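Local coordinates for putative O-Methyltransferase (Corynebacterium glutamicum, PDB 3DR5), which probably transfers methyl groups from S-adenosyl-L-methionine to hydroxyl groups of a substrate not yet identified, as an O-methyltransferase, at residues Glu188-Arg191 with His197-Arg200; Ala144-Ala149 with Gly157-Ala162; Asp19-Arg24 with Arg102-Ser107. One frame throughout, in Å; residues are numbered along the deposited sequence.

Interaction 1 (Glu188-Arg191 with His197-Arg200); sequences EYIR and HVAR
In the Rossmann-like fold of the class I methyltransferases, the end of helix 178-190 packs against strand 196-201, the outermost strand on one side of the sheet within this chain, and here I190 and R191 meet V198 and R200. The apolar part is a small meeting of methyls. CG2 of I190 lies 3.9 Å from CG2 of V198, with V198 CG1 a little farther at 4.2 Å from the same methyl. I190 turns CG2 anti to its backbone nitrogen, so this short branch points at the strand while the longer CG1-CD1 arm turns to V146 and L161; I190 also touches V210 of strand 207-212. Beta-branched valine suits an extended strand, and its two methyls give a broad surface for a single methyl to rest on.

Beside this pair the two arginines run across each other at about a right angle. Both are long enough to reach D187, which takes R191 NH1 on OD2 and R200 NH1 on OD1, so one carboxylate probably balances both cations and lets them lie close, their guanidinium planes only 26° apart. R200 is further held by the second subunit, where T16 OG1 pairs weakly with NH2 and Q43 OE1 accepts from the backbone N. A bend at chi3 (-63°) turns the R200 guanidinium to present a face to R191. Over that face, offset toward the rim, stands R191 CD, 3.6 Å above the plane and 3.7 Å from R200 CZ.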
loop_
_atom_site.group_PDB
_atom_site.type_symbol
_atom_site.label_atom_id
_atom_site.label_comp_id
_atom_site.label_asym_id
_atom_site.label_seq_id
_atom_site.Cartn_x
_atom_site.Cartn_y
_atom_site.Cartn_z
ATOM N N GLU A 188 -1.297 -20.284 0.402
ATOM C CA GLU A 188 -0.840 -21.063 1.549
ATOM C C GLU A 188 0.692 -21.058 1.630
ATOM O O GLU A 188 1.264 -20.950 2.712
ATOM C CB GLU A 188 -1.359 -22.502 1.434
ATOM C CG GLU A 188 -0.809 -23.454 2.475
ATOM C CD GLU A 188 -1.429 -24.831 2.371
ATOM O OE1 GLU A 188 -2.676 -24.910 2.319
ATOM O OE2 GLU A 188 -0.679 -25.831 2.353
ATOM N N TYR A 189 1.352 -21.178 0.481
ATOM C CA TYR A 189 2.816 -21.168 0.434
ATOM C C TYR A 189 3.359 -19.790 0.811
ATOM O O TYR A 189 4.311 -19.674 1.587
ATOM C CB TYR A 189 3.318 -21.515 -0.962
ATOM C CG TYR A 189 4.822 -21.462 -1.065
ATOM C CD1 TYR A 189 5.613 -22.412 -0.421
ATOM C CD2 TYR A 189 5.459 -20.447 -1.778
ATOM C CE1 TYR A 189 6.999 -22.358 -0.486
ATOM C CE2 TYR A 189 6.849 -20.380 -1.849
ATOM C CZ TYR A 189 7.610 -21.339 -1.200
ATOM O OH TYR A 189 8.980 -21.293 -1.272
ATOM N N ILE A 190 2.755 -18.742 0.257
ATOM C CA ILE A 190 3.184 -17.382 0.546
ATOM C C ILE A 190 3.054 -17.082 2.047
ATOM O O ILE A 190 3.932 -16.458 2.641
ATOM C CB ILE A 190 2.361 -16.358 -0.287
ATOM C CG1 ILE A 190 2.878 -16.337 -1.732
ATOM C CG2 ILE A 190 2.433 -14.963 0.351
ATOM C CD1 ILE A 190 1.995 -15.561 -2.698
ATOM N N ARG A 191 1.961 -17.528 2.659
ATOM C CA ARG A 191 1.744 -17.288 4.081
ATOM C C ARG A 191 2.649 -18.121 4.989
ATOM O O ARG A 191 2.645 -17.951 6.206
ATOM C CB ARG A 191 0.278 -17.541 4.431
ATOM C CG ARG A 191 -0.680 -16.464 3.918
ATOM C CD ARG A 191 -2.103 -16.990 3.838
ATOM N NE ARG A 191 -2.301 -18.074 4.790
ATOM C CZ ARG A 191 -2.995 -19.177 4.533
ATOM N NH1 ARG A 191 -3.564 -19.354 3.349
ATOM N NH2 ARG A 191 -3.116 -20.106 5.465
ATOM N N HIS A 197 6.278 -9.998 5.152
ATOM C CA HIS A 197 5.038 -9.364 5.595
ATOM C C HIS A 197 4.077 -9.636 4.437
ATOM O O HIS A 197 4.383 -9.367 3.263
ATOM C CB HIS A 197 5.170 -7.852 5.760
ATOM C CG HIS A 197 6.180 -7.438 6.769
ATOM N ND1 HIS A 197 6.104 -7.803 8.095
ATOM C CD2 HIS A 197 7.268 -6.648 6.653
ATOM C CE1 HIS A 197 7.105 -7.251 8.754
ATOM N NE2 HIS A 197 7.826 -6.546 7.902
ATOM N N VAL A 198 2.919 -10.195 4.756
ATOM C CA VAL A 198 1.917 -10.504 3.743
ATOM C C VAL A 198 0.694 -9.620 3.923
ATOM O O VAL A 198 0.107 -9.574 5.002
ATOM C CB VAL A 198 1.480 -11.991 3.819
ATOM C CG1 VAL A 198 0.403 -12.279 2.780
ATOM C CG2 VAL A 198 2.698 -12.900 3.608
ATOM N N ALA A 199 0.334 -8.890 2.871
ATOM C CA ALA A 199 -0.850 -8.044 2.904
ATOM C C ALA A 199 -1.688 -8.488 1.707
ATOM O O ALA A 199 -1.180 -8.576 0.589
ATOM C CB ALA A 199 -0.477 -6.556 2.776
ATOM N N ARG A 200 -2.959 -8.796 1.939
ATOM C CA ARG A 200 -3.847 -9.222 0.874
ATOM C C ARG A 200 -4.992 -8.216 0.870
ATOM O O ARG A 200 -5.753 -8.095 1.829
ATOM C CB ARG A 200 -4.275 -10.679 1.128
ATOM C CG ARG A 200 -3.108 -11.646 0.835
ATOM C CD ARG A 200 -3.442 -13.073 1.239
ATOM N NE ARG A 200 -3.663 -13.177 2.677
ATOM C CZ ARG A 200 -4.389 -14.128 3.247
ATOM N NH1 ARG A 200 -4.963 -15.060 2.494
ATOM N NH2 ARG A 200 -4.568 -14.120 4.561
#

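Interaction 2 (Ala144-Ala149 with Gly157-Ala162)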
loop_
_atom_site.group_PDB
_atom_site.type_symbol
_atom_site.label_atom_id
_atom_site.label_comp_id
_atom_site.label_asym_id
_atom_site.label_seq_id
_atom_site.Cartn_x
_atom_site.Cartn_y
_atom_site.Cartn_z
ATOM N N ALA A 144 6.131 -20.252 -8.475
ATOM C CA ALA A 144 7.421 -20.169 -9.148
ATOM C C ALA A 144 7.896 -18.723 -9.209
ATOM O O ALA A 144 9.090 -18.447 -9.084
ATOM C CB ALA A 144 7.320 -20.763 -10.558
ATOM N N LEU A 145 6.958 -17.797 -9.390
ATOM C CA LEU A 145 7.320 -16.392 -9.459
ATOM C C LEU A 145 7.842 -15.919 -8.093
ATOM O O LEU A 145 8.797 -15.141 -8.025
ATOM C CB LEU A 145 6.118 -15.538 -9.921
ATOM C CG LEU A 145 6.460 -14.063 -10.178
ATOM C CD1 LEU A 145 7.533 -13.969 -11.274
ATOM C CD2 LEU A 145 5.203 -13.288 -10.580
ATOM N N VAL A 146 7.222 -16.395 -7.011
ATOM C CA VAL A 146 7.631 -16.030 -5.649
ATOM C C VAL A 146 9.045 -16.533 -5.368
ATOM O O VAL A 146 9.880 -15.820 -4.812
ATOM C CB VAL A 146 6.686 -16.650 -4.600
ATOM C CG1 VAL A 146 7.146 -16.286 -3.205
ATOM C CG2 VAL A 146 5.261 -16.176 -4.833
ATOM N N ASP A 147 9.300 -17.782 -5.749
ATOM C CA ASP A 147 10.608 -18.396 -5.545
ATOM C C ASP A 147 11.652 -17.694 -6.390
ATOM O O ASP A 147 12.802 -17.554 -5.981
ATOM C CB ASP A 147 10.567 -19.881 -5.914
ATOM C CG ASP A 147 9.630 -20.670 -5.027
ATOM O OD1 ASP A 147 9.586 -20.381 -3.812
ATOM O OD2 ASP A 147 8.946 -21.580 -5.539
ATOM N N ALA A 148 11.248 -17.248 -7.576
ATOM C CA ALA A 148 12.160 -16.550 -8.478
ATOM C C ALA A 148 12.407 -15.116 -8.030
ATOM O O ALA A 148 13.536 -14.631 -8.050
ATOM C CB ALA A 148 11.599 -16.561 -9.903
ATOM N N ALA A 149 11.345 -14.434 -7.626
ATOM C CA ALA A 149 11.458 -13.048 -7.213
ATOM C C ALA A 149 12.074 -12.809 -5.837
ATOM O O ALA A 149 12.845 -11.862 -5.650
ATOM C CB ALA A 149 10.081 -12.376 -7.297
ATOM N N GLY A 157 11.674 -4.502 0.571
ATOM C CA GLY A 157 11.177 -4.641 -0.798
ATOM C C GLY A 157 9.863 -5.384 -0.876
ATOM O O GLY A 157 9.584 -6.262 -0.062
ATOM N N ALA A 158 9.066 -5.054 -1.886
ATOM C CA ALA A 158 7.760 -5.669 -2.044
ATOM C C ALA A 158 7.520 -6.401 -3.341
ATOM O O ALA A 158 7.862 -5.904 -4.415
ATOM C CB ALA A 158 6.663 -4.626 -1.859
ATOM N N LEU A 159 6.909 -7.576 -3.226
ATOM C CA LEU A 159 6.507 -8.360 -4.378
ATOM C C LEU A 159 4.981 -8.155 -4.428
ATOM O O LEU A 159 4.270 -8.427 -3.451
ATOM C CB LEU A 159 6.818 -9.853 -4.172
ATOM C CG LEU A 159 6.241 -10.823 -5.212
ATOM C CD1 LEU A 159 6.806 -10.523 -6.601
ATOM C CD2 LEU A 159 6.594 -12.243 -4.787
ATOM N N VAL A 160 4.482 -7.659 -5.557
ATOM C CA VAL A 160 3.051 -7.417 -5.743
ATOM C C VAL A 160 2.472 -8.383 -6.776
ATOM O O VAL A 160 2.858 -8.359 -7.950
ATOM C CB VAL A 160 2.794 -5.961 -6.186
ATOM C CG1 VAL A 160 1.303 -5.713 -6.307
ATOM C CG2 VAL A 160 3.403 -5.000 -5.166
ATOM N N LEU A 161 1.541 -9.232 -6.334
ATOM C CA LEU A 161 0.923 -10.238 -7.203
ATOM C C LEU A 161 -0.534 -9.927 -7.525
ATOM O O LEU A 161 -1.421 -10.090 -6.686
ATOM C CB LEU A 161 1.030 -11.622 -6.550
ATOM C CG LEU A 161 2.458 -12.021 -6.130
ATOM C CD1 LEU A 161 2.426 -13.308 -5.300
ATOM C CD2 LEU A 161 3.331 -12.193 -7.366
ATOM N N ALA A 162 -0.774 -9.485 -8.754
ATOM C CA ALA A 162 -2.121 -9.141 -9.208
ATOM C C ALA A 162 -3.063 -10.337 -9.333
ATOM O O ALA A 162 -2.636 -11.437 -9.694
ATOM C CB ALA A 162 -2.045 -8.419 -10.546
#
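L159 and L161 reach helix 142-152 by different rotations: L159 sets CG anti to its backbone nitrogen (chi1 170°), whereas L161 turns CG beside its own nitrogen (chi1 -53°). Two residues apart on an extended strand, both point to the same face, and their four methyls spread beneath L145, V146 and A149. CD1 of L159 comes 3.8 Å from CB of A149, where the small alanine lets the helix backbone come near the strand; the CA atoms of these two residues are 7.4 Å apart. The other branch, L159 CD2, lies under the V146 backbone, 4.0 Å from its CA.

Helix and strand belong to one beta-alpha-beta crossover of the Rossmann-like sheet: strand 130-135 leads into the helix, which returns the chain to the parallel neighbour 157-161. Accordingly the helix runs nearly antiparallel to the strand, at 162°, and the axes of the two segments come within 10.3 Å.

V146 is shared by both leucines, crossing each at about a right angle, and its CG2 is 4.1 Å from CD1 of L161. L145 and L161 instead slide past each other in opposite directions, meeting through their CD2 methyls at 3.9 Å.

Interaction 3 (Asp19-Arg24 with Arg102-Ser107)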
loop_
_atom_site.group_PDB
_atom_site.type_symbol
_atom_site.label_atom_id
_atom_site.label_comp_id
_atom_site.label_asym_id
_atom_site.label_seq_id
_atom_site.Cartn_x
_atom_site.Cartn_y
_atom_site.Cartn_z
ATOM N N ASP A 19 -4.282 11.446 -16.651
ATOM C CA ASP A 19 -2.942 11.586 -17.205
ATOM C C ASP A 19 -3.048 11.041 -18.638
ATOM O O ASP A 19 -3.545 9.929 -18.862
ATOM C CB ASP A 19 -1.898 10.773 -16.417
ATOM C CG ASP A 19 -0.528 10.816 -17.074
ATOM O OD1 ASP A 19 -0.466 10.933 -18.319
ATOM O OD2 ASP A 19 0.488 10.717 -16.360
ATOM N N ALA A 20 -2.581 11.823 -19.608
ATOM C CA ALA A 20 -2.654 11.437 -21.017
ATOM C C ALA A 20 -1.875 10.170 -21.327
ATOM O O ALA A 20 -2.403 9.244 -21.949
ATOM C CB ALA A 20 -2.163 12.588 -21.903
ATOM N N ALA A 21 -0.624 10.129 -20.889
ATOM C CA ALA A 21 0.212 8.965 -21.123
ATOM C C ALA A 21 -0.424 7.726 -20.488
ATOM O O ALA A 21 -0.395 6.644 -21.068
ATOM C CB ALA A 21 1.617 9.202 -20.553
ATOM N N VAL A 22 -1.004 7.887 -19.300
ATOM C CA VAL A 22 -1.640 6.768 -18.605
ATOM C C VAL A 22 -2.928 6.335 -19.295
ATOM O O VAL A 22 -3.193 5.140 -19.443
ATOM C CB VAL A 22 -1.959 7.123 -17.127
ATOM C CG1 VAL A 22 -2.875 6.048 -16.516
ATOM C CG2 VAL A 22 -0.667 7.241 -16.325
ATOM N N ALA A 23 -3.733 7.306 -19.718
ATOM C CA ALA A 23 -4.989 7.001 -20.395
ATOM C C ALA A 23 -4.696 6.273 -21.713
ATOM O O ALA A 23 -5.419 5.363 -22.100
ATOM C CB ALA A 23 -5.769 8.287 -20.663
ATOM N N ARG A 24 -3.634 6.683 -22.396
ATOM C CA ARG A 24 -3.253 6.067 -23.659
ATOM C C ARG A 24 -2.863 4.603 -23.413
ATOM O O ARG A 24 -3.292 3.703 -24.147
ATOM C CB ARG A 24 -2.090 6.860 -24.280
ATOM C CG ARG A 24 -1.473 6.252 -25.524
ATOM C CD ARG A 24 -2.490 6.044 -26.634
ATOM N NE ARG A 24 -1.861 6.180 -27.945
ATOM C CZ ARG A 24 -2.193 5.465 -29.010
ATOM N NH1 ARG A 24 -3.151 4.554 -28.919
ATOM N NH2 ARG A 24 -1.561 5.655 -30.161
ATOM N N ARG A 102 8.118 6.224 -24.373
ATOM C CA ARG A 102 8.612 7.263 -25.277
ATOM C C ARG A 102 7.609 8.433 -25.315
ATOM O O ARG A 102 8.006 9.592 -25.176
ATOM C CB ARG A 102 8.766 6.709 -26.693
ATOM C CG ARG A 102 9.438 7.659 -27.687
ATOM C CD ARG A 102 8.799 7.586 -29.076
ATOM N NE ARG A 102 8.301 6.249 -29.398
ATOM C CZ ARG A 102 9.060 5.159 -29.473
ATOM N NH1 ARG A 102 10.366 5.242 -29.254
ATOM N NH2 ARG A 102 8.512 3.983 -29.751
ATOM N N GLU A 103 6.321 8.129 -25.508
ATOM C CA GLU A 103 5.280 9.154 -25.580
ATOM C C GLU A 103 5.186 9.928 -24.270
ATOM O O GLU A 103 5.093 11.160 -24.289
ATOM C CB GLU A 103 3.945 8.514 -25.995
ATOM C CG GLU A 103 3.826 8.414 -27.513
ATOM C CD GLU A 103 3.006 7.226 -27.941
ATOM O OE1 GLU A 103 1.990 6.931 -27.270
ATOM O OE2 GLU A 103 3.371 6.592 -28.950
ATOM N N ALA A 104 5.193 9.216 -23.140
ATOM C CA ALA A 104 5.246 9.898 -21.852
ATOM C C ALA A 104 6.669 10.518 -21.994
ATOM O O ALA A 104 7.471 10.090 -22.842
ATOM C CB ALA A 104 5.222 8.895 -20.717
ATOM N N GLY A 105 7.034 11.477 -21.159
ATOM C CA GLY A 105 8.337 12.104 -21.341
ATOM C C GLY A 105 9.560 11.385 -20.851
ATOM O O GLY A 105 10.586 12.013 -20.587
ATOM N N TYR A 106 9.481 10.063 -20.830
ATOM C CA TYR A 106 10.569 9.258 -20.305
ATOM C C TYR A 106 11.776 8.896 -21.138
ATOM O O TYR A 106 11.647 8.444 -22.261
ATOM C CB TYR A 106 9.997 7.986 -19.685
ATOM C CG TYR A 106 9.207 8.184 -18.394
ATOM C CD1 TYR A 106 9.852 8.489 -17.192
ATOM C CD2 TYR A 106 7.812 8.070 -18.378
ATOM C CE1 TYR A 106 9.131 8.682 -16.012
ATOM C CE2 TYR A 106 7.084 8.268 -17.205
ATOM C CZ TYR A 106 7.750 8.571 -16.029
ATOM O OH TYR A 106 7.030 8.760 -14.873
ATOM N N SER A 107 12.952 9.085 -20.545
ATOM C CA SER A 107 14.209 8.763 -21.198
ATOM C C SER A 107 14.369 7.246 -21.308
ATOM O O SER A 107 13.913 6.499 -20.441
ATOM C CB SER A 107 15.378 9.360 -20.405
ATOM O OG SER A 107 16.618 8.855 -20.862
#
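R24 extends outward from helix 20-31 toward E103, at the end of helix 91-103. From CB, CG is set anti to the backbone nitrogen (chi1 173°), which sends the chain away from its own helix, and a turn at chi2 (58°) then carries it past the glutamate. CG is the first atom to touch, 3.9 Å from OE1 of E103. CD lies farther back, and NE approaches again, 4.0 Å from that same E103 OE1, as a long salt bridge without a hydrogen bond. Guanidinium and carboxylate planes are 21° apart, yet OE1 approaches the guanidinium obliquely. At the tip, NH1 of R24 has its stronger partner in D28, one turn on in the same helix, so E103 supplies a second, weaker attraction. A long flexible pair suits this surface, although crystal neighbours touch both residues and may influence their poses.

Next to the charged pair the backbones draw together. CB of A21 stands 3.6 Å from CB of A104, and the CA atoms of these two residues are 5.2 Å apart; with single methyls on both sides nothing larger holds the chains off. A104 is the first residue to leave helical geometry, and it also packs on L72 of helix 67-77. D19, the N-cap, caps the start of A21's helix: its OD1 accepts weakly from A21 N at 2.7 Å, in a strongly bent bond, and weakly but more straightly from V22 N at 3.2 Å. Aspartate is short enough to fold back on those amides. Such packing joins an N-terminal helix, preceding the first strand of the sheet, to the helix that links strands 83-87 and 111-114 in the Rossmann-like core.

Along the chain, interaction 3 closes first, then interaction 2, then interaction 1. The last two are neighbours, with centres 11 Å apart: strand 157-161 is followed by helix 178-190, and both contacts reach the one mixed sheet. They touch directly, I190 CD1 lying 3.5 Å from L161 CD1, while Y189 OH and D147 OD1 are probably hydrogen-bonded. Thus helices 142-152 and 178-190 form a continuous layer on the sheet, ending at the edge strand 196-201 beside the second subunit. Interaction 3 lies on the opposite side of the chain's centre, its centre 26 Å from that of interaction 2 and 33 Å from that of interaction 1, joining helix 20-31, near the N-terminus, to the core.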